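PDB 6ZPV: MgGH51 from Meripilus giganteus, which hydrolyses terminal alpha-L-arabinofuranosyl residues from arabinose-containing glycans, as a fungal member of glycoside hydrolase family 51. Local coordinates for residues A[118-121]-A[122-126]; A[240-244]-A[245-249]; A[307-310]-A[311-315]. One frame throughout, in Å; residues are numbered along the deposited sequence. Where two conformers were deposited one is given.

Contact 1 (A[118-121]-A[122-126]); sequences FRFP and TSSSF
F120 and F126 bring their rings together across the bend that carries the chain from strand 112-119 to strand 127-136. Apolar contact does most of the work. F120 CZ approaches F126 CD2 at 3.8 Å, and F120 CE2 lies 4.0 Å from F126 CB. The ring planes are inclined by only 28°, yet the rings are slid so far past each other, with centroids 5.9 Å apart, that they barely overlap and touch through a few carbons. With CG anti to the backbone N (chi1 179°), the F126 ring is carried to where its CD2 meets F120 CZ, while I149 of strand 141-150 and Q188 touch both phenylalanine side chains.

Polar interactions close the turn itself. S124 OG accepts a nearly straight hydrogen bond from F126 N, 3.1 Å long with an N-H...O angle of 166°, and is also hydrogen-bonded to Q188 OE1. The same oxygen approaches the F120 ring obliquely, 4.0 Å from CD2. Backbone hydrogen bonds of S124 and F126 with G151 join this loop to the one that follows strand 141-150.

The serine-to-backbone closure two residues on defines an ST turn, here in the connection between two strands of different five-stranded antiparallel sheets.

Contact 2 (A[240-244]-A[245-249]); sequences TRWQW and NATVG. With NAG (2-acetamido-2-deoxy-beta-D-glucopyranose), chain D; NAG (2-acetamido-2-deoxy-beta-D-glucopyranose), chain B.
W244 lays its indole against N245, the next residue, and this is the tightly packed part of the contact. N245 CB sits over the six-membered ring, 3.7 Å from its centroid and 17° off the normal, a CH-pi contact on one face. The indole folds back over its successor because W244 CG lies between its own backbone N and carbonyl carbon (chi1 77°), which also carries the ring across N245 N. Further along, V248 CG2 adds a looser apolar touch, 4.1 Å from W244 CE3.

On the backbone, W244 O is gripped twice by T247: OG1 donates at 2.8 Å, tilted slightly from the carbonyl plane, and N donates at 3.0 Å from well above it. T247 OG1 is bonded in addition to L271 N, while T247 CG2 packs 3.8 Å from W242 NE1. Without the indole, as with an alanine here, N245 CB would probably lose its aromatic cover and a gap would be likely to open beside V248.

The glycan side is less enclosed, with Q243 and N245 partly exposed, and it is held by polar and covalent bonds more than by packing. N245 ND2 is bonded covalently to C1 of the first N-acetylglucosamine, an N-linked site of the Asn-Ala-Thr sequon type, and R241 NH2 donates to O7 of the second sugar at 3.0 Å. Q243 OE1 comes within 3.4 Å of C1 of the first sugar; the polar partner that Q243 and N245 share is Q311.

This bend, between strands 224-227 and 257-258, is enclosed by three helices: W244 meets D314, Q315 and F318 of helix 306-320, P328 of helix 327-334 and L271 of helix 271-281.

Contact 3 (A[307-310]-A[311-315]); sequences PYIQ and QAIDQ. With NAG (2-acetamido-2-deoxy-beta-D-glucopyranose), chain D; NAG (2-acetamido-2-deoxy-beta-D-glucopyranose), chain B.
Q311 packs its CB 3.6 Å from P307 O, one helical turn back, and from there its side chain can be followed atom by atom to the glycan on N245. CB already lies near O6 of the first N-acetylglucosamine. With CG anti to the backbone N (chi1 -177°) and the chain extended beyond it, the side chain runs alongside that hydroxymethyl group: CG is 3.4 Å from O6 and CD 3.3 Å. At the tip the amide divides its roles. NE2 donates to both Q243 OE1 and N245 OD1 and also lies 3.4 Å from O6 of the first sugar, whereas OE1 accepts from R241 NH2. Three bonds thus fix the rotation of the amide plane.

Y308, one turn earlier, offers a ring face to the second sugar. The acetamido methyl C8 of that sugar rests over it, 3.8 Å from Y308 CE1 and offset toward the rim, with P307 CB also nearby.

Along the opposite flank, I309 CG2 and I313 CD1 meet loosely at 4.3 Å. Regular i to i+4 bonds hold the backbone, those of I313 N to I309 O and D314 N to Q310 O being nearly straight.

Within the fold, I309 and I313 face helix 359-373 through L370, A312 and Q315 rest on strand 284-289, and Y308 touches R241 while Q311 bonds to Q243 and N245, on the glycosylated loop.

In the fold
Contacts 2 and 3 form one unit, whereas contact 1 stands apart. The centres of contacts 2 and 3 are about 12 Å apart, and their residues meet directly: W244 NE1 lies 3.6 Å from Q311 O, and R241 CZ packs 3.6 Å from Y308 CE1. Both border the same two N-acetylglucosamine units, so the loop bearing the glycan and helix 306-320 together cradle its base. They lie beside the eight-stranded parallel sheet, consistent with the (beta/alpha)8 barrel of family 51. Contact 1 belongs to the paired antiparallel sheets, its centre about 34 Å from that of contact 2 and 44 Å from that of contact 3. The sugars are an N-linked glycan, not substrate.

Contact 1 (A[118-121]-A[122-126])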
ATOM      1  N   PHE A 118      16.961  20.853 -17.041  1.00 12.53           N
ATOM      2  CA  PHE A 118      17.100  22.306 -17.009  1.00 12.28           C
ATOM      3  C   PHE A 118      17.195  22.878 -18.415  1.00 12.90           C
ATOM      4  O   PHE A 118      17.592  22.175 -19.353  1.00 13.34           O
ATOM      5  CB  PHE A 118      18.316  22.788 -16.192  1.00 12.82           C
ATOM      6  CG  PHE A 118      19.652  22.657 -16.888  1.00 12.97           C
ATOM      7  CD1 PHE A 118      20.316  21.433 -17.025  1.00 13.66           C
ATOM      8  CD2 PHE A 118      20.210  23.750 -17.537  1.00 13.69           C
ATOM      9  CE1 PHE A 118      21.481  21.318 -17.748  1.00 12.97           C
ATOM     10  CE2 PHE A 118      21.381  23.642 -18.270  1.00 14.85           C
ATOM     11  CZ  PHE A 118      22.019  22.414 -18.378  1.00 14.33           C
ATOM     12  N   ARG A 119      16.924  24.151 -18.549  1.00 12.97           N
ATOM     13  CA  ARG A 119      17.329  24.964 -19.719  1.00 14.30           C
ATOM     14  C   ARG A 119      17.491  26.387 -19.290  1.00 14.50           C
ATOM     15  O   ARG A 119      16.819  26.825 -18.359  1.00 14.60           O
ATOM     16  CB  ARG A 119      16.323  24.846 -20.871  1.00 14.84           C
ATOM     17  CG  ARG A 119      14.981  25.524 -20.642  1.00 17.30           C
ATOM     18  CD  ARG A 119      13.952  25.386 -21.773  1.00 19.03           C
ATOM     19  NE  ARG A 119      12.581  26.010 -21.378  1.00 26.02           N
ATOM     20  CZ  ARG A 119      12.282  27.198 -21.780  1.00 21.09           C
ATOM     21  NH1 ARG A 119      13.156  27.822 -22.587  1.00 27.40           N
ATOM     22  NH2 ARG A 119      11.175  27.777 -21.578  1.00 20.35           N
ATOM     23  N   PHE A 120      18.326  27.135 -20.018  1.00 14.34           N
ATOM     24  CA  PHE A 120      18.370  28.598 -19.844  1.00 14.59           C
ATOM     25  C   PHE A 120      17.327  29.152 -20.799  1.00 14.75           C
ATOM     26  O   PHE A 120      17.459  28.963 -22.028  1.00 15.73           O
ATOM     27  CB  PHE A 120      19.767  29.147 -20.196  1.00 15.17           C
ATOM     28  CG  PHE A 120      20.795  28.901 -19.129  1.00 14.07           C
ATOM     29  CD1 PHE A 120      21.374  27.663 -18.976  1.00 14.71           C
ATOM     30  CD2 PHE A 120      21.168  29.940 -18.277  1.00 14.10           C
ATOM     31  CE1 PHE A 120      22.305  27.444 -17.964  1.00 14.79           C
ATOM     32  CE2 PHE A 120      22.108  29.736 -17.285  1.00 15.23           C
ATOM     33  CZ  PHE A 120      22.663  28.484 -17.111  1.00 14.45           C
ATOM     34  N   PRO A 121      16.279  29.821 -20.318  1.00 15.10           N
ATOM     35  CA  PRO A 121      15.250  30.347 -21.223  1.00 16.70           C
ATOM     36  C   PRO A 121      15.751  31.447 -22.174  1.00 18.12           C
ATOM     37  O   PRO A 121      15.220  31.600 -23.263  1.00 20.48           O
ATOM     38  CB  PRO A 121      14.140  30.864 -20.291  1.00 18.85           C
ATOM     39  CG  PRO A 121      14.811  31.014 -18.919  1.00 21.71           C
ATOM     40  CD  PRO A 121      15.893  29.986 -18.903  1.00 15.45           C
ATOM     41  N   THR A 122      16.800  32.155 -21.795  1.00 17.67           N
ATOM     42  CA  THR A 122      17.504  33.135 -22.629  1.00 19.32           C
ATOM     43  C   THR A 122      18.977  32.777 -22.600  1.00 17.35           C
ATOM     44  O   THR A 122      19.588  32.716 -21.528  1.00 18.67           O
ATOM     45  CB  THR A 122      17.250  34.561 -22.131  1.00 21.60           C
ATOM     46  OG1 THR A 122      15.872  34.840 -21.985  1.00 25.16           O
ATOM     47  CG2 THR A 122      17.911  35.586 -23.009  1.00 27.01           C
ATOM     48  N   SER A 123      19.547  32.531 -23.752  1.00 18.34           N
ATOM     49  CA  SER A 123      20.967  32.194 -23.849  1.00 17.75           C
ATOM     50  C   SER A 123      21.825  33.243 -23.130  1.00 18.45           C
ATOM     51  O   SER A 123      21.584  34.441 -23.294  1.00 20.40           O
ATOM     52  CB  SER A 123      21.399  32.126 -25.303  1.00 18.64           C
ATOM     53  OG  SER A 123      22.719  31.635 -25.473  1.00 21.38           O
ATOM     54  N   SER A 124      22.814  32.792 -22.424  1.00 17.59           N
ATOM     55  CA  SER A 124      23.739  33.662 -21.686  1.00 17.25           C
ATOM     56  C   SER A 124      25.159  33.134 -21.734  1.00 17.63           C
ATOM     57  O   SER A 124      25.379  31.987 -22.110  1.00 17.53           O
ATOM     58  CB  SER A 124      23.319  33.867 -20.228  1.00 18.19           C
ATOM     59  OG  SER A 124      23.795  32.747 -19.476  1.00 17.11           O
ATOM     60  N   SER A 125      26.070  33.971 -21.288  1.00 18.98           N
ATOM     61  CA  SER A 125      27.502  33.559 -21.202  1.00 19.90           C
ATOM     62  C   SER A 125      27.821  32.828 -19.887  1.00 18.88           C
ATOM     63  O   SER A 125      29.003  32.528 -19.637  1.00 19.54           O
ATOM     64  CB  SER A 125      28.396  34.740 -21.325  1.00 23.21           C
ATOM     65  OG  SER A 125      28.138  35.677 -20.276  1.00 24.45           O
ATOM     66  N   PHE A 126      26.832  32.402 -19.118  1.00 16.89           N
ATOM     67  CA  PHE A 126      27.134  31.662 -17.868  1.00 16.19           C
ATOM     68  C   PHE A 126      28.059  30.509 -18.182  1.00 15.20           C
ATOM     69  O   PHE A 126      27.831  29.702 -19.093  1.00 16.04           O
ATOM     70  CB  PHE A 126      25.841  31.126 -17.224  1.00 16.07           C
ATOM     71  CG  PHE A 126      26.136  30.352 -15.967  1.00 15.18           C
ATOM     72  CD1 PHE A 126      26.405  31.031 -14.784  1.00 14.88           C
ATOM     73  CD2 PHE A 126      26.217  28.983 -15.955  1.00 15.58           C
ATOM     74  CE1 PHE A 126      26.750  30.330 -13.639  1.00 15.27           C
ATOM     75  CE2 PHE A 126      26.526  28.274 -14.804  1.00 14.97           C
ATOM     76  CZ  PHE A 126      26.799  28.956 -13.649  1.00 14.83           C
TER

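Contact 2 (A[240-244]-A[245-249])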
ATOM      1  N   THR A 240     -10.943  13.031 -12.993  1.00 11.88           N
ATOM      2  CA  THR A 240      -9.919  12.831 -11.971  1.00 12.01           C
ATOM      3  C   THR A 240      -9.777  11.369 -11.525  1.00 11.04           C
ATOM      4  O   THR A 240      -9.013  11.110 -10.583  1.00 11.85           O
ATOM      5  CB  THR A 240     -10.074  13.778 -10.788  1.00 12.13           C
ATOM      6  OG1 THR A 240     -11.393  13.636 -10.236  1.00 13.05           O
ATOM      7  CG2 THR A 240      -9.785  15.234 -11.168  1.00 13.21           C
ATOM      8  N   ARG A 241     -10.428  10.447 -12.218  1.00 11.29           N
ATOM      9  CA  ARG A 241     -10.296   9.020 -11.920  1.00 11.41           C
ATOM     10  C   ARG A 241      -8.847   8.538 -12.156  1.00 10.70           C
ATOM     11  O   ARG A 241      -8.077   9.132 -12.901  1.00 11.25           O
ATOM     12  CB  ARG A 241     -11.248   8.249 -12.833  1.00 10.93           C
ATOM     13  CG  ARG A 241     -10.799   8.168 -14.296  1.00 11.12           C
ATOM     14  CD  ARG A 241     -11.914   7.623 -15.188  1.00 11.58           C
ATOM     15  NE  ARG A 241     -11.499   7.387 -16.556  1.00 11.61           N
ATOM     16  CZ  ARG A 241     -11.338   8.306 -17.502  1.00 11.48           C
ATOM     17  NH1 ARG A 241     -11.597   9.586 -17.233  1.00 11.90           N
ATOM     18  NH2 ARG A 241     -10.866   7.958 -18.690  1.00 12.10           N
ATOM     19  N   TRP A 242      -8.525   7.406 -11.532  1.00 10.52           N
ATOM     20  CA  TRP A 242      -7.240   6.748 -11.856  1.00 10.45           C
ATOM     21  C   TRP A 242      -7.352   6.208 -13.294  1.00 10.16           C
ATOM     22  O   TRP A 242      -8.360   5.587 -13.631  1.00 11.08           O
ATOM     23  CB  TRP A 242      -6.984   5.667 -10.819  1.00 10.49           C
ATOM     24  CG  TRP A 242      -5.667   4.953 -10.953  1.00 10.21           C
ATOM     25  CD1 TRP A 242      -4.491   5.298 -10.368  1.00 10.44           C
ATOM     26  CD2 TRP A 242      -5.388   3.768 -11.722  1.00  9.88           C
ATOM     27  NE1 TRP A 242      -3.504   4.433 -10.705  1.00 10.52           N
ATOM     28  CE2 TRP A 242      -4.013   3.468 -11.513  1.00 10.08           C
ATOM     29  CE3 TRP A 242      -6.157   2.890 -12.481  1.00 10.64           C
ATOM     30  CZ2 TRP A 242      -3.425   2.334 -12.091  1.00 11.16           C
ATOM     31  CZ3 TRP A 242      -5.554   1.780 -13.038  1.00 11.23           C
ATOM     32  CH2 TRP A 242      -4.210   1.491 -12.833  1.00 11.34           C
ATOM     33  N   GLN A 243      -6.282   6.360 -14.067  1.00 10.42           N
ATOM     34  CA  GLN A 243      -6.177   5.849 -15.448  1.00 10.53           C
ATOM     35  C   GLN A 243      -4.887   5.094 -15.614  1.00 10.06           C
ATOM     36  O   GLN A 243      -3.789   5.694 -15.437  1.00 11.01           O
ATOM     37  CB  GLN A 243      -6.266   6.986 -16.499  1.00 10.49           C
ATOM     38  CG  GLN A 243      -7.570   7.741 -16.481  1.00 10.83           C
ATOM     39  CD  GLN A 243      -7.730   8.654 -17.698  1.00 11.91           C
ATOM     40  OE1 GLN A 243      -7.569   8.172 -18.830  1.00 12.60           O
ATOM     41  NE2 GLN A 243      -8.079   9.905 -17.496  1.00 13.35           N
ATOM     42  N   TRP A 244      -4.943   3.853 -16.048  1.00 10.25           N
ATOM     43  CA  TRP A 244      -3.731   3.020 -16.079  1.00 10.64           C
ATOM     44  C   TRP A 244      -2.645   3.591 -16.989  1.00 10.75           C
ATOM     45  O   TRP A 244      -1.443   3.544 -16.639  1.00 10.82           O
ATOM     46  CB  TRP A 244      -4.093   1.580 -16.592  1.00 12.39           C
ATOM     47  CG  TRP A 244      -4.301   1.434 -18.058  1.00 11.43           C
ATOM     48  CD1 TRP A 244      -5.442   1.695 -18.765  1.00 11.94           C
ATOM     49  CD2 TRP A 244      -3.292   1.082 -19.026  1.00 12.24           C
ATOM     50  NE1 TRP A 244      -5.201   1.570 -20.120  1.00 12.50           N
ATOM     51  CE2 TRP A 244      -3.899   1.208 -20.297  1.00 12.15           C
ATOM     52  CE3 TRP A 244      -1.921   0.777 -18.952  1.00 12.48           C
ATOM     53  CZ2 TRP A 244      -3.162   0.998 -21.476  1.00 13.73           C
ATOM     54  CZ3 TRP A 244      -1.225   0.602 -20.115  1.00 13.14           C
ATOM     55  CH2 TRP A 244      -1.827   0.709 -21.381  1.00 13.69           C
ATOM     56  N   ASN A 245      -3.037   4.099 -18.140  1.00 11.07           N
ATOM     57  CA  ASN A 245      -2.081   4.453 -19.183  1.00 11.81           C
ATOM     58  C   ASN A 245      -1.294   5.710 -18.822  1.00 11.90           C
ATOM     59  O   ASN A 245      -0.179   5.886 -19.290  1.00 14.40           O
ATOM     60  CB  ASN A 245      -2.784   4.599 -20.556  1.00 12.12           C
ATOM     61  CG  ASN A 245      -4.048   5.443 -20.461  1.00 12.12           C
ATOM     62  OD1 ASN A 245      -4.994   5.107 -19.712  1.00 13.30           O
ATOM     63  ND2 ASN A 245      -4.058   6.558 -21.221  1.00 13.91           N
ATOM     64  N   ALA A 246      -1.848   6.552 -17.953  1.00 10.55           N
ATOM     65  CA  ALA A 246      -1.181   7.731 -17.429  1.00 10.09           C
ATOM     66  C   ALA A 246      -0.120   7.371 -16.396  1.00 10.31           C
ATOM     67  O   ALA A 246       0.624   8.234 -15.958  1.00 11.40           O
ATOM     68  CB  ALA A 246      -2.196   8.695 -16.881  1.00 11.30           C
ATOM     69  N   THR A 247      -0.038   6.098 -16.023  1.00 10.97           N
ATOM     70  CA  THR A 247       0.884   5.575 -15.020  1.00 10.52           C
ATOM     71  C   THR A 247       2.018   4.719 -15.571  1.00 10.78           C
ATOM     72  O   THR A 247       2.783   4.171 -14.786  1.00 11.22           O
ATOM     73  CB  THR A 247       0.173   4.846 -13.867  1.00 10.86           C
ATOM     74  OG1 THR A 247      -0.071   3.467 -14.220  1.00 11.22           O
ATOM     75  CG2 THR A 247      -1.109   5.522 -13.441  1.00 11.02           C
ATOM     76  N   VAL A 248       2.071   4.574 -16.886  1.00 11.52           N
ATOM     77  CA  VAL A 248       3.009   3.674 -17.581  0.58 11.69           C
ATOM     78  C   VAL A 248       3.916   4.515 -18.515  1.00 11.96           C
ATOM     79  O   VAL A 248       3.466   5.534 -19.045  1.00 15.81           O
ATOM     80  CB  VAL A 248       2.181   2.559 -18.272  0.58 12.98           C
ATOM     81  CG1 VAL A 248       3.007   1.775 -19.256  0.58 13.29           C
ATOM     82  CG2 VAL A 248       1.650   1.612 -17.209  0.58 14.27           C
ATOM     83  N   GLY A 249       5.118   4.035 -18.700  1.00 12.04           N
ATOM     84  CA  GLY A 249       6.068   4.691 -19.608  1.00 12.67           C
ATOM     85  C   GLY A 249       6.971   5.667 -18.900  1.00 11.98           C
ATOM     86  O   GLY A 249       7.091   5.663 -17.666  1.00 12.51           O
TER
HETATM   87  C1  NAG D   1      -5.270   7.340 -21.243  1.00 14.06           C
HETATM   88  C2  NAG D   1      -4.975   8.743 -21.742  1.00 14.54           C
HETATM   89  C3  NAG D   1      -6.301   9.479 -21.972  1.00 14.97           C
HETATM   90  C4  NAG D   1      -7.210   8.677 -22.908  1.00 15.05           C
HETATM   91  C5  NAG D   1      -7.404   7.260 -22.330  1.00 13.94           C
HETATM   92  C6  NAG D   1      -8.241   6.347 -23.277  1.00 15.38           C
HETATM   93  C7  NAG D   1      -2.900   9.910 -21.204  1.00 26.68           C
HETATM   94  C8  NAG D   1      -2.129  10.685 -20.195  1.00 22.60           C
HETATM   95  N2  NAG D   1      -4.124   9.505 -20.839  1.00 15.72           N
HETATM   96  O3  NAG D   1      -6.060  10.801 -22.538  1.00 18.20           O
HETATM   97  O4  NAG D   1      -8.489   9.333 -22.935  1.00 15.57           O
HETATM   98  O5  NAG D   1      -6.123   6.660 -22.222  1.00 14.58           O
HETATM   99  O6  NAG D   1      -8.487   5.029 -22.690  1.00 16.96           O
HETATM  100  O7  NAG D   1      -2.486   9.740 -22.298  1.00 39.12           O
HETATM  101  C1  NAG B   2      -9.017   9.529 -24.267  1.00 14.94           C
HETATM  102  C2  NAG B   2     -10.487   9.843 -24.143  1.00 17.31           C
HETATM  103  C3  NAG B   2     -11.040  10.172 -25.569  1.00 18.79           C
HETATM  104  C4  NAG B   2     -10.140  11.155 -26.278  1.00 18.97           C
HETATM  105  C5  NAG B   2      -8.668  10.846 -26.228  1.00 18.14           C
HETATM  106  C6  NAG B   2      -7.729  11.932 -26.805  1.00 24.98           C
HETATM  107  C7  NAG B   2     -11.492   8.440 -22.357  1.00 18.53           C
HETATM  108  C8  NAG B   2     -12.127   7.153 -21.998  1.00 20.30           C
HETATM  109  N2  NAG B   2     -11.187   8.675 -23.649  1.00 16.74           N
HETATM  110  O3  NAG B   2     -12.367  10.563 -25.454  1.00 20.55           O
HETATM  111  O4  NAG B   2     -10.530  11.209 -27.684  1.00 22.13           O
HETATM  112  O5  NAG B   2      -8.329  10.621 -24.846  1.00 17.80           O
HETATM  113  O6  NAG B   2      -7.915  13.101 -25.898  1.00 30.64           O
HETATM  114  O7  NAG B   2     -11.174   9.147 -21.407  1.00 19.69           O

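Contact 3 (A[307-310]-A[311-315])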
ATOM      1  N   PRO A 307     -16.272   3.700 -24.052  1.00 13.64           N
ATOM      2  CA  PRO A 307     -14.832   4.006 -24.047  1.00 14.00           C
ATOM      3  C   PRO A 307     -14.125   3.611 -22.746  1.00 11.93           C
ATOM      4  O   PRO A 307     -12.927   3.320 -22.755  1.00 12.15           O
ATOM      5  CB  PRO A 307     -14.779   5.529 -24.283  1.00 17.05           C
ATOM      6  CG  PRO A 307     -16.135   5.930 -24.809  1.00 17.49           C
ATOM      7  CD  PRO A 307     -17.105   4.901 -24.275  1.00 14.91           C
ATOM      8  N   TYR A 308     -14.853   3.660 -21.639  1.00 12.14           N
ATOM      9  CA  TYR A 308     -14.312   3.317 -20.319  1.00 11.62           C
ATOM     10  C   TYR A 308     -14.207   1.809 -20.157  1.00 11.41           C
ATOM     11  O   TYR A 308     -13.272   1.318 -19.508  1.00 11.12           O
ATOM     12  CB  TYR A 308     -15.178   3.988 -19.244  1.00 11.99           C
ATOM     13  CG  TYR A 308     -15.315   5.477 -19.418  1.00 12.25           C
ATOM     14  CD1 TYR A 308     -14.369   6.358 -18.894  1.00 12.41           C
ATOM     15  CD2 TYR A 308     -16.363   6.003 -20.158  1.00 13.25           C
ATOM     16  CE1 TYR A 308     -14.487   7.709 -19.115  1.00 12.79           C
ATOM     17  CE2 TYR A 308     -16.451   7.374 -20.367  1.00 13.72           C
ATOM     18  CZ  TYR A 308     -15.517   8.226 -19.850  1.00 14.38           C
ATOM     19  OH  TYR A 308     -15.650   9.554 -20.103  1.00 17.13           O
ATOM     20  N   ILE A 309     -15.140   1.077 -20.759  1.00 11.59           N
ATOM     21  CA  ILE A 309     -15.048  -0.383 -20.810  1.00 11.62           C
ATOM     22  C   ILE A 309     -13.790  -0.762 -21.631  1.00 11.25           C
ATOM     23  O   ILE A 309     -12.996  -1.620 -21.219  1.00 11.26           O
ATOM     24  CB  ILE A 309     -16.339  -0.985 -21.399  1.00 11.58           C
ATOM     25  CG1 ILE A 309     -17.481  -0.754 -20.443  1.00 12.16           C
ATOM     26  CG2 ILE A 309     -16.135  -2.475 -21.744  1.00 13.13           C
ATOM     27  CD1 ILE A 309     -18.857  -1.109 -20.966  1.00 13.55           C
ATOM     28  N   GLN A 310     -13.592  -0.090 -22.789  1.00 11.47           N
ATOM     29  CA  GLN A 310     -12.381  -0.395 -23.565  1.00 11.72           C
ATOM     30  C   GLN A 310     -11.121  -0.048 -22.770  1.00 10.58           C
ATOM     31  O   GLN A 310     -10.130  -0.790 -22.855  1.00 11.59           O
ATOM     32  CB  GLN A 310     -12.413   0.373 -24.895  1.00 12.54           C
ATOM     33  CG  GLN A 310     -11.197   0.024 -25.764  1.00 13.81           C
ATOM     34  CD  GLN A 310     -11.124  -1.441 -26.147  1.00 14.93           C
ATOM     35  OE1 GLN A 310     -10.058  -2.136 -25.934  1.00 18.24           O
ATOM     36  NE2 GLN A 310     -12.183  -1.940 -26.706  1.00 14.32           N
ATOM     37  N   GLN A 311     -11.130   1.042 -21.995  1.00 11.30           N
ATOM     38  CA  GLN A 311      -9.924   1.408 -21.206  1.00 10.71           C
ATOM     39  C   GLN A 311      -9.632   0.309 -20.189  1.00 10.59           C
ATOM     40  O   GLN A 311      -8.445   0.012 -19.959  1.00 11.32           O
ATOM     41  CB  GLN A 311     -10.135   2.765 -20.564  1.00 11.17           C
ATOM     42  CG  GLN A 311      -8.904   3.242 -19.790  1.00 11.36           C
ATOM     43  CD  GLN A 311      -8.957   4.686 -19.435  1.00 11.28           C
ATOM     44  OE1 GLN A 311     -10.078   5.219 -19.189  1.00 11.75           O
ATOM     45  NE2 GLN A 311      -7.829   5.384 -19.350  1.00 11.88           N
ATOM     46  N   ALA A 312     -10.674  -0.295 -19.597  1.00 10.46           N
ATOM     47  CA  ALA A 312     -10.446  -1.400 -18.663  1.00 10.47           C
ATOM     48  C   ALA A 312      -9.916  -2.646 -19.370  1.00 10.72           C
ATOM     49  O   ALA A 312      -9.060  -3.342 -18.820  1.00 11.19           O
ATOM     50  CB  ALA A 312     -11.733  -1.731 -17.926  1.00 11.27           C
ATOM     51  N   ILE A 313     -10.411  -2.943 -20.586  1.00 10.93           N
ATOM     52  CA  ILE A 313      -9.808  -4.018 -21.395  1.00 11.38           C
ATOM     53  C   ILE A 313      -8.331  -3.745 -21.667  1.00 11.63           C
ATOM     54  O   ILE A 313      -7.486  -4.649 -21.530  1.00 12.13           O
ATOM     55  CB  ILE A 313     -10.628  -4.216 -22.678  1.00 12.25           C
ATOM     56  CG1 ILE A 313     -12.001  -4.797 -22.367  1.00 13.94           C
ATOM     57  CG2 ILE A 313      -9.881  -5.094 -23.664  1.00 13.51           C
ATOM     58  CD1 ILE A 313     -12.970  -4.775 -23.510  1.00 16.64           C
ATOM     59  N   ASP A 314      -8.015  -2.503 -22.043  1.00 11.04           N
ATOM     60  CA  ASP A 314      -6.623  -2.114 -22.295  1.00 11.29           C
ATOM     61  C   ASP A 314      -5.765  -2.349 -21.054  1.00 11.25           C
ATOM     62  O   ASP A 314      -4.655  -2.889 -21.158  1.00 11.07           O
ATOM     63  CB  ASP A 314      -6.560  -0.641 -22.701  1.00 11.33           C
ATOM     64  CG  ASP A 314      -7.203  -0.253 -24.010  1.00 12.69           C
ATOM     65  OD1 ASP A 314      -7.479  -1.141 -24.841  1.00 13.81           O
ATOM     66  OD2 ASP A 314      -7.462   0.975 -24.152  1.00 14.20           O
ATOM     67  N   GLN A 315      -6.267  -1.943 -19.886  1.00 10.94           N
ATOM     68  CA  GLN A 315      -5.540  -2.140 -18.620  1.00 11.00           C
ATOM     69  C   GLN A 315      -5.197  -3.613 -18.378  1.00 10.68           C
ATOM     70  O   GLN A 315      -4.085  -3.952 -18.016  1.00 11.34           O
ATOM     71  CB  GLN A 315      -6.428  -1.571 -17.495  1.00 10.99           C
ATOM     72  CG  GLN A 315      -5.805  -1.669 -16.109  1.00 10.63           C
ATOM     73  CD  GLN A 315      -6.725  -1.116 -15.044  1.00 10.21           C
ATOM     74  OE1 GLN A 315      -7.533  -0.216 -15.312  1.00 10.99           O
ATOM     75  NE2 GLN A 315      -6.598  -1.642 -13.795  1.00 11.12           N
TER
HETATM   76  C1  NAG D   1      -5.270   7.340 -21.243  1.00 14.06           C
HETATM   77  C2  NAG D   1      -4.975   8.743 -21.742  1.00 14.54           C
HETATM   78  C3  NAG D   1      -6.301   9.479 -21.972  1.00 14.97           C
HETATM   79  C4  NAG D   1      -7.210   8.677 -22.908  1.00 15.05           C
HETATM   80  C5  NAG D   1      -7.404   7.260 -22.330  1.00 13.94           C
HETATM   81  C6  NAG D   1      -8.241   6.347 -23.277  1.00 15.38           C
HETATM   82  C7  NAG D   1      -2.900   9.910 -21.204  1.00 26.68           C
HETATM   83  C8  NAG D   1      -2.129  10.685 -20.195  1.00 22.60           C
HETATM   84  N2  NAG D   1      -4.124   9.505 -20.839  1.00 15.72           N
HETATM   85  O3  NAG D   1      -6.060  10.801 -22.538  1.00 18.20           O
HETATM   86  O4  NAG D   1      -8.489   9.333 -22.935  1.00 15.57           O
HETATM   87  O5  NAG D   1      -6.123   6.660 -22.222  1.00 14.58           O
HETATM   88  O6  NAG D   1      -8.487   5.029 -22.690  1.00 16.96           O
HETATM   89  O7  NAG D   1      -2.486   9.740 -22.298  1.00 39.12           O
HETATM   90  C1  NAG B   2      -9.017   9.529 -24.267  1.00 14.94           C
HETATM   91  C2  NAG B   2     -10.487   9.843 -24.143  1.00 17.31           C
HETATM   92  C3  NAG B   2     -11.040  10.172 -25.569  1.00 18.79           C
HETATM   93  C4  NAG B   2     -10.140  11.155 -26.278  1.00 18.97           C
HETATM   94  C5  NAG B   2      -8.668  10.846 -26.228  1.00 18.14           C
HETATM   95  C6  NAG B   2      -7.729  11.932 -26.805  1.00 24.98           C
HETATM   96  C7  NAG B   2     -11.492   8.440 -22.357  1.00 18.53           C
HETATM   97  C8  NAG B   2     -12.127   7.153 -21.998  1.00 20.30           C
HETATM   98  N2  NAG B   2     -11.187   8.675 -23.649  1.00 16.74           N
HETATM   99  O3  NAG B   2     -12.367  10.563 -25.454  1.00 20.55           O
HETATM  100  O4  NAG B   2     -10.530  11.209 -27.684  1.00 22.13           O
HETATM  101  O5  NAG B   2      -8.329  10.621 -24.846  1.00 17.80           O
HETATM  102  O6  NAG B   2      -7.915  13.101 -25.898  1.00 30.64           O
HETATM  103  O7  NAG B   2     -11.174   9.147 -21.407  1.00 19.69           O